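Local atomic coordinates of phosphoenolpyruvate--glycerone phosphotransferase (Enterococcus faecalis, PDB entry 3B48), a protein that probably serves as the DhaM subunit of the dihydroxyacetone kinase complex, relaying a phosphoryl group from phosphoenolpyruvate towards dihydroxyacetone. Residues L47-M52 with L73-L78; T57-D62 with E89-H94; D64-I69 with D117-I122. All coordinates share one frame; numbering follows the deposited sequence.

Contact 1 of 3, residues L47-M52 with L73-L78; sequences LGSDPM and LGSAVL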
ATOM      1  N   LEU B  47       7.146 -13.040  -8.054  1.00 28.33           N
ATOM      2  CA  LEU B  47       6.996 -11.581  -8.149  1.00 29.89           C
ATOM      3  C   LEU B  47       6.696 -11.209  -9.606  1.00 29.88           C
ATOM      4  O   LEU B  47       7.502 -11.492 -10.494  1.00 30.35           O
ATOM      5  CB  LEU B  47       8.250 -10.834  -7.638  1.00 29.93           C
ATOM      6  CG  LEU B  47       8.488 -10.814  -6.109  1.00 31.35           C
ATOM      7  CD1 LEU B  47       9.983 -10.642  -5.743  1.00 31.65           C
ATOM      8  CD2 LEU B  47       7.638  -9.780  -5.407  1.00 28.82           C
ATOM      9  N   GLY B  48       5.532 -10.606  -9.840  1.00 29.70           N
ATOM     10  CA  GLY B  48       5.100 -10.242 -11.183  1.00 30.01           C
ATOM     11  C   GLY B  48       3.588 -10.179 -11.257  1.00 30.37           C
ATOM     12  O   GLY B  48       2.900 -10.489 -10.288  1.00 30.70           O
ATOM     13  N   SER B  49       3.043  -9.763 -12.389  1.00 30.52           N
ATOM     14  CA  SER B  49       1.587  -9.707 -12.482  1.00 31.09           C
ATOM     15  C   SER B  49       1.018 -10.414 -13.704  1.00 30.49           C
ATOM     16  O   SER B  49       1.633 -10.415 -14.752  1.00 31.10           O
ATOM     17  CB  SER B  49       1.107  -8.259 -12.399  1.00 30.90           C
ATOM     18  OG  SER B  49       1.270  -7.828 -11.055  1.00 32.33           O
ATOM     19  N   ASP B  50      -0.168 -11.007 -13.549  1.00 29.89           N
ATOM     20  CA  ASP B  50      -0.860 -11.708 -14.621  1.00 28.38           C
ATOM     21  C   ASP B  50      -2.255 -11.110 -14.763  1.00 28.20           C
ATOM     22  O   ASP B  50      -3.056 -11.180 -13.827  1.00 28.12           O
ATOM     23  CB  ASP B  50      -0.949 -13.213 -14.319  1.00 28.40           C
ATOM     24  CG  ASP B  50      -1.500 -14.027 -15.488  1.00 27.71           C
ATOM     25  OD1 ASP B  50      -1.902 -13.424 -16.496  1.00 25.13           O
ATOM     26  OD2 ASP B  50      -1.520 -15.280 -15.409  1.00 28.52           O
ATOM     27  N   PRO B  51      -2.561 -10.517 -15.947  1.00 27.87           N
ATOM     28  CA  PRO B  51      -3.914  -9.966 -16.180  1.00 26.82           C
ATOM     29  C   PRO B  51      -5.010 -11.040 -16.188  1.00 26.54           C
ATOM     30  O   PRO B  51      -6.159 -10.737 -15.934  1.00 25.83           O
ATOM     31  CB  PRO B  51      -3.788  -9.301 -17.552  1.00 26.77           C
ATOM     32  CG  PRO B  51      -2.608  -9.986 -18.198  1.00 27.39           C
ATOM     33  CD  PRO B  51      -1.674 -10.335 -17.110  1.00 26.68           C
HETATM   34  N   MSE B  52      -4.643 -12.278 -16.490  1.00 26.98           N
HETATM   35  CA  MSE B  52      -5.587 -13.388 -16.537  1.00 28.14           C
HETATM   36  C   MSE B  52      -6.159 -13.743 -15.148  1.00 26.97           C
HETATM   37  O   MSE B  52      -7.201 -14.354 -15.041  1.00 27.07           O
HETATM   38  CB  MSE B  52      -4.927 -14.593 -17.201  1.00 29.06           C
HETATM   39  CG  MSE B  52      -5.888 -15.503 -17.980  1.00 34.54           C
HETATM   40 SE   MSE B  52      -6.762 -14.595 -19.490  1.00 43.94          SE
HETATM   41  CE  MSE B  52      -5.189 -14.204 -20.573  1.00 44.36           C
ATOM     42  N   LEU B  73       2.110  -0.766  -8.628  1.00 29.07           N
ATOM     43  CA  LEU B  73       3.200  -0.295  -9.441  1.00 30.04           C
ATOM     44  C   LEU B  73       3.462  -1.192 -10.630  1.00 30.70           C
ATOM     45  O   LEU B  73       3.181  -2.407 -10.607  1.00 32.02           O
ATOM     46  CB  LEU B  73       4.495  -0.278  -8.602  1.00 30.63           C
ATOM     47  CG  LEU B  73       4.664   0.529  -7.297  1.00 30.34           C
ATOM     48  CD1 LEU B  73       5.619  -0.203  -6.425  1.00 28.71           C
ATOM     49  CD2 LEU B  73       5.138   1.976  -7.553  1.00 33.67           C
ATOM     50  N   GLY B  74       4.082  -0.600 -11.643  1.00 30.56           N
ATOM     51  CA  GLY B  74       4.695  -1.349 -12.709  1.00 30.19           C
ATOM     52  C   GLY B  74       3.753  -2.121 -13.579  1.00 29.81           C
ATOM     53  O   GLY B  74       2.875  -1.557 -14.208  1.00 30.15           O
ATOM     54  N   SER B  75       3.966  -3.426 -13.615  1.00 30.11           N
ATOM     55  CA  SER B  75       3.259  -4.304 -14.516  1.00 30.11           C
ATOM     56  C   SER B  75       1.913  -4.676 -13.919  1.00 29.38           C
ATOM     57  O   SER B  75       1.023  -5.129 -14.628  1.00 29.49           O
ATOM     58  CB  SER B  75       4.098  -5.557 -14.821  1.00 30.64           C
ATOM     59  OG  SER B  75       4.097  -6.449 -13.715  1.00 32.26           O
ATOM     60  N   ALA B  76       1.770  -4.466 -12.615  1.00 28.77           N
ATOM     61  CA  ALA B  76       0.483  -4.537 -11.962  1.00 27.90           C
ATOM     62  C   ALA B  76      -0.482  -3.543 -12.608  1.00 27.56           C
ATOM     63  O   ALA B  76      -1.624  -3.887 -12.931  1.00 28.28           O
ATOM     64  CB  ALA B  76       0.623  -4.285 -10.476  1.00 27.33           C
ATOM     65  N   VAL B  77      -0.005  -2.325 -12.822  1.00 27.30           N
ATOM     66  CA  VAL B  77      -0.790  -1.254 -13.425  1.00 27.08           C
ATOM     67  C   VAL B  77      -1.148  -1.629 -14.853  1.00 27.14           C
ATOM     68  O   VAL B  77      -2.322  -1.553 -15.244  1.00 26.79           O
ATOM     69  CB  VAL B  77      -0.018   0.119 -13.362  1.00 27.19           C
ATOM     70  CG1 VAL B  77      -0.726   1.224 -14.165  1.00 25.44           C
ATOM     71  CG2 VAL B  77       0.143   0.557 -11.906  1.00 27.96           C
ATOM     72  N   LEU B  78      -0.130  -2.027 -15.620  1.00 27.45           N
ATOM     73  CA  LEU B  78      -0.320  -2.491 -16.988  1.00 27.88           C
ATOM     74  C   LEU B  78      -1.307  -3.670 -17.063  1.00 27.90           C
ATOM     75  O   LEU B  78      -2.231  -3.658 -17.904  1.00 28.06           O
ATOM     76  CB  LEU B  78       1.019  -2.844 -17.655  1.00 27.29           C
ATOM     77  CG  LEU B  78       0.870  -3.296 -19.115  1.00 28.42           C
ATOM     78  CD1 LEU B  78       0.410  -2.145 -20.028  1.00 28.37           C
ATOM     79  CD2 LEU B  78       2.154  -3.911 -19.655  1.00 28.43           C
TER
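Ser75 OG is the polar atom to start from: it is hydrogen-bonded to His13 NE2 and also packs against Ser49. It lies 3.7 Å from Ser49 N and equally 3.7 Å from Ser49 CB, and both approaches are van der Waals contacts. The hydroxyl of Ser75 lies between its own backbone N and carbonyl carbon (chi1 75°), which brings it up beside segment 47-52. Ser49 lays its own hydroxyl along the first turn of helix 75-84, with OG 3.5 Å from Ala76 CA and 3.6 Å from Ala76 CB. Its polar need is met elsewhere, by a weak bond with Ser12 O. Where the two segments come nearest, the alpha carbons of Ser49 and Ala76 are 5.3 Å apart, and Ala76 offers its alpha carbon and its methyl there. Gly48, which exchanges a backbone bond with His13, has backbone angles that only glycine takes easily. Two helix starts flank the spot. Gly74 is the N-cap of helix 75-84, with positive phi, while Asp50 caps helix 51-60: Met52 N, of a selenomethionine, donates to Asp50 OD1 at 3.0 Å, coming from above the carboxylate plane. His13 follows the first strand, the region where EIIA domains of the mannose family carry their phosphoryl-accepting histidine. With Ser75 holding NE2 and the amino-terminal turn of helix 75-84 close at hand, the chemistry is consistent with a site made to orient an imidazole and to favour negative charge.

Contact 2 of 3, residues T57-D62 with E89-H94; sequences TINEAD and EDQQKH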
ATOM      1  N   THR B  57     -11.091 -14.024 -12.422  1.00 26.71           N
ATOM      2  CA  THR B  57     -11.846 -13.567 -11.259  1.00 27.07           C
ATOM      3  C   THR B  57     -13.179 -12.931 -11.651  1.00 26.92           C
ATOM      4  O   THR B  57     -14.223 -13.338 -11.143  1.00 27.26           O
ATOM      5  CB  THR B  57     -10.991 -12.620 -10.387  1.00 27.43           C
ATOM      6  OG1 THR B  57      -9.821 -13.325  -9.941  1.00 25.96           O
ATOM      7  CG2 THR B  57     -11.776 -12.138  -9.212  1.00 28.04           C
ATOM      8  N   ILE B  58     -13.154 -11.972 -12.576  1.00 27.03           N
ATOM      9  CA  ILE B  58     -14.396 -11.399 -13.117  1.00 27.71           C
ATOM     10  C   ILE B  58     -15.301 -12.445 -13.803  1.00 28.11           C
ATOM     11  O   ILE B  58     -16.514 -12.447 -13.619  1.00 28.41           O
ATOM     12  CB  ILE B  58     -14.138 -10.268 -14.143  1.00 28.24           C
ATOM     13  CG1 ILE B  58     -13.127  -9.210 -13.656  1.00 26.68           C
ATOM     14  CG2 ILE B  58     -15.471  -9.724 -14.731  1.00 26.89           C
ATOM     15  CD1 ILE B  58     -13.431  -8.562 -12.407  1.00 28.80           C
ATOM     16  N   ASN B  59     -14.709 -13.331 -14.587  1.00 28.64           N
ATOM     17  CA  ASN B  59     -15.482 -14.370 -15.246  1.00 29.27           C
ATOM     18  C   ASN B  59     -16.080 -15.408 -14.268  1.00 29.62           C
ATOM     19  O   ASN B  59     -17.122 -15.989 -14.547  1.00 29.82           O
ATOM     20  CB  ASN B  59     -14.661 -15.045 -16.350  1.00 29.58           C
ATOM     21  CG  ASN B  59     -14.784 -14.334 -17.704  1.00 31.13           C
ATOM     22  OD1 ASN B  59     -15.819 -13.736 -18.024  1.00 31.54           O
ATOM     23  ND2 ASN B  59     -13.734 -14.420 -18.510  1.00 31.96           N
ATOM     24  N   GLU B  60     -15.432 -15.617 -13.125  1.00 29.46           N
ATOM     25  CA  GLU B  60     -15.868 -16.621 -12.159  1.00 30.22           C
ATOM     26  C   GLU B  60     -16.881 -16.058 -11.151  1.00 30.05           C
ATOM     27  O   GLU B  60     -17.573 -16.814 -10.472  1.00 29.67           O
ATOM     28  CB  GLU B  60     -14.657 -17.253 -11.444  1.00 30.19           C
ATOM     29  CG  GLU B  60     -13.993 -18.364 -12.268  1.00 32.81           C
ATOM     30  CD  GLU B  60     -12.461 -18.421 -12.155  1.00 35.45           C
ATOM     31  OE1 GLU B  60     -11.853 -17.616 -11.405  1.00 37.24           O
ATOM     32  OE2 GLU B  60     -11.861 -19.287 -12.836  1.00 36.88           O
ATOM     33  N   ALA B  61     -16.967 -14.731 -11.090  1.00 30.18           N
ATOM     34  CA  ALA B  61     -17.895 -14.024 -10.204  1.00 29.93           C
ATOM     35  C   ALA B  61     -19.298 -13.910 -10.822  1.00 30.25           C
ATOM     36  O   ALA B  61     -19.480 -14.164 -12.011  1.00 29.51           O
ATOM     37  CB  ALA B  61     -17.342 -12.631  -9.870  1.00 29.49           C
ATOM     38  N   ASP B  62     -20.288 -13.557  -9.992  1.00 30.29           N
ATOM     39  CA  ASP B  62     -21.622 -13.234 -10.473  1.00 30.58           C
ATOM     40  C   ASP B  62     -21.606 -11.956 -11.337  1.00 30.62           C
ATOM     41  O   ASP B  62     -20.713 -11.123 -11.204  1.00 29.95           O
ATOM     42  CB  ASP B  62     -22.598 -13.078  -9.290  1.00 30.92           C
ATOM     43  CG  ASP B  62     -22.950 -14.420  -8.618  1.00 31.21           C
ATOM     44  OD1 ASP B  62     -22.789 -15.478  -9.264  1.00 31.69           O
ATOM     45  OD2 ASP B  62     -23.388 -14.411  -7.443  1.00 30.71           O
ATOM     46  N   GLU B  89     -18.212  -6.223 -23.431  1.00 31.73           N
ATOM     47  CA  GLU B  89     -18.762  -4.876 -23.251  1.00 31.95           C
ATOM     48  C   GLU B  89     -19.616  -4.717 -21.978  1.00 31.92           C
ATOM     49  O   GLU B  89     -19.500  -3.722 -21.262  1.00 31.72           O
ATOM     50  CB  GLU B  89     -19.616  -4.543 -24.465  1.00 32.32           C
ATOM     51  CG  GLU B  89     -19.188  -3.322 -25.256  1.00 33.98           C
ATOM     52  CD  GLU B  89     -19.624  -3.400 -26.730  1.00 34.57           C
ATOM     53  OE1 GLU B  89     -20.471  -4.264 -27.058  1.00 34.58           O
ATOM     54  OE2 GLU B  89     -19.105  -2.612 -27.559  1.00 34.14           O
ATOM     55  N   ASP B  90     -20.498  -5.686 -21.717  1.00 31.86           N
ATOM     56  CA  ASP B  90     -21.292  -5.695 -20.486  1.00 31.57           C
ATOM     57  C   ASP B  90     -20.388  -5.629 -19.241  1.00 30.84           C
ATOM     58  O   ASP B  90     -20.741  -4.990 -18.251  1.00 31.44           O
ATOM     59  CB  ASP B  90     -22.273  -6.903 -20.427  1.00 32.10           C
ATOM     60  CG  ASP B  90     -21.703  -8.209 -21.079  1.00 34.76           C
ATOM     61  OD1 ASP B  90     -21.196  -9.100 -20.343  1.00 35.97           O
ATOM     62  OD2 ASP B  90     -21.774  -8.347 -22.333  1.00 36.55           O
ATOM     63  N   GLN B  91     -19.221  -6.265 -19.321  1.00 29.38           N
ATOM     64  CA  GLN B  91     -18.290  -6.400 -18.179  1.00 28.42           C
ATOM     65  C   GLN B  91     -17.475  -5.132 -17.924  1.00 28.13           C
ATOM     66  O   GLN B  91     -17.148  -4.821 -16.773  1.00 27.87           O
ATOM     67  CB  GLN B  91     -17.328  -7.580 -18.379  1.00 27.54           C
ATOM     68  CG  GLN B  91     -17.992  -8.943 -18.422  1.00 27.78           C
ATOM     69  CD  GLN B  91     -17.021 -10.079 -18.765  1.00 28.36           C
ATOM     70  OE1 GLN B  91     -16.193  -9.969 -19.672  1.00 28.92           O
ATOM     71  NE2 GLN B  91     -17.147 -11.184 -18.052  1.00 28.66           N
ATOM     72  N   GLN B  92     -17.144  -4.419 -19.000  1.00 27.69           N
ATOM     73  CA  GLN B  92     -16.418  -3.170 -18.919  1.00 27.42           C
ATOM     74  C   GLN B  92     -17.190  -2.127 -18.140  1.00 27.68           C
ATOM     75  O   GLN B  92     -16.602  -1.346 -17.409  1.00 28.74           O
ATOM     76  CB  GLN B  92     -16.074  -2.664 -20.324  1.00 27.33           C
ATOM     77  CG  GLN B  92     -14.837  -3.339 -20.960  1.00 26.76           C
ATOM     78  CD  GLN B  92     -14.672  -2.976 -22.434  1.00 26.95           C
ATOM     79  OE1 GLN B  92     -15.599  -2.473 -23.048  1.00 28.81           O
ATOM     80  NE2 GLN B  92     -13.503  -3.256 -23.009  1.00 23.23           N
ATOM     81  N   LYS B  93     -18.509  -2.134 -18.273  1.00 28.15           N
ATOM     82  CA  LYS B  93     -19.393  -1.171 -17.601  1.00 28.72           C
ATOM     83  C   LYS B  93     -19.384  -1.374 -16.070  1.00 28.88           C
ATOM     84  O   LYS B  93     -19.724  -0.469 -15.289  1.00 28.40           O
ATOM     85  CB  LYS B  93     -20.809  -1.265 -18.202  1.00 29.26           C
ATOM     86  CG  LYS B  93     -21.906  -0.507 -17.444  1.00 30.22           C
ATOM     87  CD  LYS B  93     -23.056  -0.100 -18.344  1.00 32.30           C
ATOM     88  CE  LYS B  93     -22.708   1.145 -19.174  1.00 33.11           C
ATOM     89  NZ  LYS B  93     -23.455   1.141 -20.465  1.00 32.26           N
ATOM     90  N   HIS B  94     -18.962  -2.569 -15.662  1.00 28.71           N
ATOM     91  CA  HIS B  94     -18.827  -2.900 -14.259  1.00 28.63           C
ATOM     92  C   HIS B  94     -17.377  -2.965 -13.758  1.00 27.90           C
ATOM     93  O   HIS B  94     -17.141  -3.405 -12.646  1.00 27.55           O
ATOM     94  CB  HIS B  94     -19.596  -4.192 -13.966  1.00 29.02           C
ATOM     95  CG  HIS B  94     -21.058  -4.079 -14.254  1.00 30.19           C
ATOM     96  ND1 HIS B  94     -21.840  -3.067 -13.732  1.00 31.41           N
ATOM     97  CD2 HIS B  94     -21.876  -4.818 -15.041  1.00 32.51           C
ATOM     98  CE1 HIS B  94     -23.077  -3.197 -14.175  1.00 30.67           C
ATOM     99  NE2 HIS B  94     -23.127  -4.255 -14.966  1.00 30.47           N
TER
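Gln91 reaches from its short helix to the end of helix 51-60, where it meets Ile58 and Asn59. Its CB is directed at the other helix, and CG stands anti to the carbonyl carbon (chi1 -64°), the chain then running out straight. On the way the side chains of Gln91 and Ile58 slide past one another in opposite directions, and NE2 is the atom that comes near Ile58 CG2, at 4.0 Å. CD comes to 3.9 Å from Asn59 OD1. At the tip the amide divides its work. OE1 takes a bond from Glu88 N, just before its own helix; NE2 goes across, donating to Asn59 OD1 at 2.9 Å with a nearly straight N-H (158°). For Gln91 the bond is exactly in its amide plane; for Asn59 the donor stands above the carbonyl plane, 35° out of it, away from a lone pair. The two side chains cross at about a right angle. With a partner at each end, the Gln91 amide has its rotation fixed and its oxygen and nitrogen told apart. Ile58 meanwhile turns its other branch to Phe67 on strand 66-71, so the polar bridge is backed by an apolar contact. At the far end of the second segment, His94 pairs with Phe67 through the backbone. Helices 51-60 and 89-92 each lead into a strand, 66-71 and 95-97, that are neighbours in the sheet, and such helix-to-helix contact beside adjacent parallel strands belongs to the alpha/beta sandwich of the mannose-type EIIA domain.

Contact 3 of 3, residues D64-I69 with D117-I122; sequences DREFLI and DDLTQI
Leu119 reaches from helix 119-127 between Glu66 and Leu68, putting one methyl on each. Its CG is anti to the backbone N (chi1 -165°), which carries the fork towards the strand: CD2 lies 3.7 Å from Glu66 CG, and CD1 is 3.8 Å from Leu68 CD2. Against Leu119 the glutamate runs at a slant. Bent at chi2 (-60°), it lays CB, CG, CD and OE1 alongside the same methyl, all within about 4 Å, while OE1 itself is taken up by His96 and His94. Leu68 and Leu119 slide past each other in opposite directions. Glu66 and Leu68 are two apart on a strand and so share a face, as Leu119 and Ile122, three apart, share a side of their helix; this is a helix laid on one face of the parallel sheet in an alpha/beta sandwich, with Phe67 on the other face. Ile122 meets Leu68 at about a right angle, its CG2 3.6 Å from Leu68 CD1. Ser109 of helix 102-113 touches Leu68, and Thr112 and Ala113 touch Ile122. Just upstream, Asp118 caps the helix through weak bonds from Thr120 N and Gln121 N to its OD1.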
ATOM      1  N   ASP B  64     -23.605  -9.509 -11.199  1.00 28.47           N
ATOM      2  CA  ASP B  64     -24.235  -8.403 -10.520  1.00 27.71           C
ATOM      3  C   ASP B  64     -23.323  -7.695  -9.540  1.00 27.93           C
ATOM      4  O   ASP B  64     -23.805  -7.061  -8.605  1.00 28.19           O
ATOM      5  CB  ASP B  64     -25.566  -8.832  -9.872  1.00 27.20           C
ATOM      6  CG  ASP B  64     -25.417  -9.940  -8.837  1.00 24.50           C
ATOM      7  OD1 ASP B  64     -24.308 -10.485  -8.645  1.00 22.06           O
ATOM      8  OD2 ASP B  64     -26.454 -10.263  -8.207  1.00 21.08           O
ATOM      9  N   ARG B  65     -22.012  -7.820  -9.768  1.00 28.18           N
ATOM     10  CA  ARG B  65     -20.995  -7.091  -9.024  1.00 28.45           C
ATOM     11  C   ARG B  65     -20.435  -5.855  -9.765  1.00 28.62           C
ATOM     12  O   ARG B  65     -20.310  -5.819 -11.000  1.00 28.12           O
ATOM     13  CB  ARG B  65     -19.786  -7.989  -8.657  1.00 28.67           C
ATOM     14  CG  ARG B  65     -20.016  -9.491  -8.494  1.00 28.57           C
ATOM     15  CD  ARG B  65     -20.798  -9.850  -7.258  1.00 28.53           C
ATOM     16  NE  ARG B  65     -20.103  -9.510  -6.021  1.00 29.15           N
ATOM     17  CZ  ARG B  65     -20.484  -9.894  -4.808  1.00 28.92           C
ATOM     18  NH1 ARG B  65     -21.562 -10.655  -4.652  1.00 32.03           N
ATOM     19  NH2 ARG B  65     -19.785  -9.518  -3.750  1.00 28.61           N
ATOM     20  N   GLU B  66     -20.081  -4.853  -8.970  1.00 28.51           N
ATOM     21  CA  GLU B  66     -19.154  -3.799  -9.381  1.00 28.96           C
ATOM     22  C   GLU B  66     -17.761  -4.199  -8.979  1.00 27.73           C
ATOM     23  O   GLU B  66     -17.532  -4.556  -7.823  1.00 27.84           O
ATOM     24  CB  GLU B  66     -19.507  -2.480  -8.691  1.00 29.00           C
ATOM     25  CG  GLU B  66     -20.964  -2.134  -8.882  1.00 31.33           C
ATOM     26  CD  GLU B  66     -21.329  -1.973 -10.353  1.00 33.97           C
ATOM     27  OE1 GLU B  66     -20.414  -1.677 -11.173  1.00 32.74           O
ATOM     28  OE2 GLU B  66     -22.535  -2.125 -10.670  1.00 35.59           O
ATOM     29  N   PHE B  67     -16.832  -4.155  -9.927  1.00 27.55           N
ATOM     30  CA  PHE B  67     -15.454  -4.604  -9.661  1.00 26.96           C
ATOM     31  C   PHE B  67     -14.496  -3.434  -9.631  1.00 27.31           C
ATOM     32  O   PHE B  67     -14.291  -2.763 -10.661  1.00 26.86           O
ATOM     33  CB  PHE B  67     -14.980  -5.631 -10.690  1.00 26.84           C
ATOM     34  CG  PHE B  67     -15.866  -6.853 -10.798  1.00 25.83           C
ATOM     35  CD1 PHE B  67     -15.709  -7.930  -9.910  1.00 25.17           C
ATOM     36  CD2 PHE B  67     -16.836  -6.936 -11.804  1.00 24.20           C
ATOM     37  CE1 PHE B  67     -16.511  -9.052 -10.002  1.00 24.66           C
ATOM     38  CE2 PHE B  67     -17.653  -8.045 -11.915  1.00 24.54           C
ATOM     39  CZ  PHE B  67     -17.501  -9.116 -11.024  1.00 25.84           C
ATOM     40  N   LEU B  68     -13.915  -3.220  -8.448  1.00 27.30           N
ATOM     41  CA  LEU B  68     -12.939  -2.140  -8.174  1.00 28.40           C
ATOM     42  C   LEU B  68     -11.507  -2.643  -8.175  1.00 28.01           C
ATOM     43  O   LEU B  68     -11.133  -3.504  -7.359  1.00 27.78           O
ATOM     44  CB  LEU B  68     -13.239  -1.467  -6.826  1.00 28.05           C
ATOM     45  CG  LEU B  68     -14.699  -1.208  -6.433  1.00 30.57           C
ATOM     46  CD1 LEU B  68     -14.762  -0.157  -5.330  1.00 32.98           C
ATOM     47  CD2 LEU B  68     -15.639  -0.837  -7.599  1.00 31.05           C
ATOM     48  N   ILE B  69     -10.717  -2.130  -9.114  1.00 28.78           N
ATOM     49  CA  ILE B  69      -9.336  -2.611  -9.331  1.00 28.06           C
ATOM     50  C   ILE B  69      -8.273  -1.648  -8.786  1.00 27.40           C
ATOM     51  O   ILE B  69      -8.194  -0.511  -9.234  1.00 27.55           O
ATOM     52  CB  ILE B  69      -9.059  -2.981 -10.847  1.00 29.17           C
ATOM     53  CG1 ILE B  69      -9.671  -4.341 -11.207  1.00 28.43           C
ATOM     54  CG2 ILE B  69      -7.587  -3.130 -11.111  1.00 27.19           C
ATOM     55  CD1 ILE B  69     -11.143  -4.339 -11.441  1.00 27.02           C
ATOM     56  N   ASP B 117     -24.324   2.698  -0.207  1.00 35.46           N
ATOM     57  CA  ASP B 117     -24.937   1.988  -1.330  1.00 35.64           C
ATOM     58  C   ASP B 117     -24.501   2.617  -2.661  1.00 35.32           C
ATOM     59  O   ASP B 117     -24.970   2.218  -3.736  1.00 34.71           O
ATOM     60  CB  ASP B 117     -26.467   2.101  -1.194  1.00 35.43           C
ATOM     61  CG  ASP B 117     -27.184   0.802  -1.488  1.00 36.51           C
ATOM     62  OD1 ASP B 117     -26.530  -0.276  -1.488  1.00 37.61           O
ATOM     63  OD2 ASP B 117     -28.416   0.857  -1.708  1.00 35.70           O
ATOM     64  N   ASP B 118     -23.603   3.600  -2.562  1.00 35.38           N
ATOM     65  CA  ASP B 118     -23.308   4.551  -3.634  1.00 35.66           C
ATOM     66  C   ASP B 118     -21.860   4.413  -4.115  1.00 35.86           C
ATOM     67  O   ASP B 118     -20.906   4.858  -3.437  1.00 35.64           O
ATOM     68  CB  ASP B 118     -23.602   5.991  -3.147  1.00 35.66           C
ATOM     69  CG  ASP B 118     -23.246   7.070  -4.174  1.00 36.24           C
ATOM     70  OD1 ASP B 118     -22.649   6.760  -5.229  1.00 37.24           O
ATOM     71  OD2 ASP B 118     -23.576   8.252  -3.923  1.00 36.65           O
ATOM     72  N   LEU B 119     -21.726   3.818  -5.304  1.00 35.66           N
ATOM     73  CA  LEU B 119     -20.441   3.577  -5.948  1.00 35.76           C
ATOM     74  C   LEU B 119     -19.625   4.836  -6.249  1.00 35.92           C
ATOM     75  O   LEU B 119     -18.420   4.776  -6.239  1.00 36.18           O
ATOM     76  CB  LEU B 119     -20.673   2.831  -7.244  1.00 35.65           C
ATOM     77  CG  LEU B 119     -19.443   2.200  -7.864  1.00 35.56           C
ATOM     78  CD1 LEU B 119     -18.715   1.297  -6.866  1.00 33.83           C
ATOM     79  CD2 LEU B 119     -19.905   1.448  -9.116  1.00 36.36           C
ATOM     80  N   THR B 120     -20.281   5.960  -6.546  1.00 36.40           N
ATOM     81  CA  THR B 120     -19.579   7.238  -6.747  1.00 36.55           C
ATOM     82  C   THR B 120     -18.806   7.616  -5.470  1.00 36.23           C
ATOM     83  O   THR B 120     -17.636   8.018  -5.531  1.00 36.96           O
ATOM     84  CB  THR B 120     -20.561   8.386  -7.184  1.00 36.67           C
ATOM     85  OG1 THR B 120     -21.397   7.939  -8.266  1.00 37.82           O
ATOM     86  CG2 THR B 120     -19.805   9.623  -7.643  1.00 36.57           C
ATOM     87  N   GLN B 121     -19.451   7.453  -4.317  1.00 35.20           N
ATOM     88  CA  GLN B 121     -18.831   7.789  -3.045  1.00 34.65           C
ATOM     89  C   GLN B 121     -17.770   6.770  -2.608  1.00 33.91           C
ATOM     90  O   GLN B 121     -16.735   7.134  -2.053  1.00 33.58           O
ATOM     91  CB  GLN B 121     -19.887   7.987  -1.948  1.00 34.26           C
ATOM     92  CG  GLN B 121     -19.440   8.943  -0.848  1.00 35.41           C
ATOM     93  CD  GLN B 121     -19.016  10.322  -1.387  1.00 37.69           C
ATOM     94  OE1 GLN B 121     -19.556  10.809  -2.389  1.00 37.18           O
ATOM     95  NE2 GLN B 121     -18.047  10.955  -0.711  1.00 37.58           N
ATOM     96  N   ILE B 122     -18.042   5.496  -2.849  1.00 33.90           N
ATOM     97  CA  ILE B 122     -17.056   4.436  -2.622  1.00 33.45           C
ATOM     98  C   ILE B 122     -15.804   4.706  -3.455  1.00 33.26           C
ATOM     99  O   ILE B 122     -14.690   4.545  -2.976  1.00 33.42           O
ATOM    100  CB  ILE B 122     -17.686   3.038  -2.852  1.00 33.63           C
ATOM    101  CG1 ILE B 122     -18.678   2.729  -1.707  1.00 33.51           C
ATOM    102  CG2 ILE B 122     -16.613   1.929  -2.998  1.00 32.95           C
ATOM    103  CD1 ILE B 122     -19.716   1.653  -2.027  1.00 32.76           C
TER

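From the N terminus, the chain enters contact 1 at 47-52, runs along helix 51-60 into contact 2 at 57-62, and turns into strand 66-71, whose start opens contact 3. Contact 1 closes first, when 73-78 returns after 20 residues; contact 2 closes at 89-94, after 26; contact 3 closes last, at 117-122, after 47. Every pair crosses and none nests. The loop leading into helix 51-60 is tied to the start of helix 75-84, and the helix's end to helix 89-92; contact 3 joins strand 66-71 to helix 119-127. Contacts 2 and 3 touch through His94 and Ile58, whereas contacts 1 and 3 lie on opposite sides of the chain's centre.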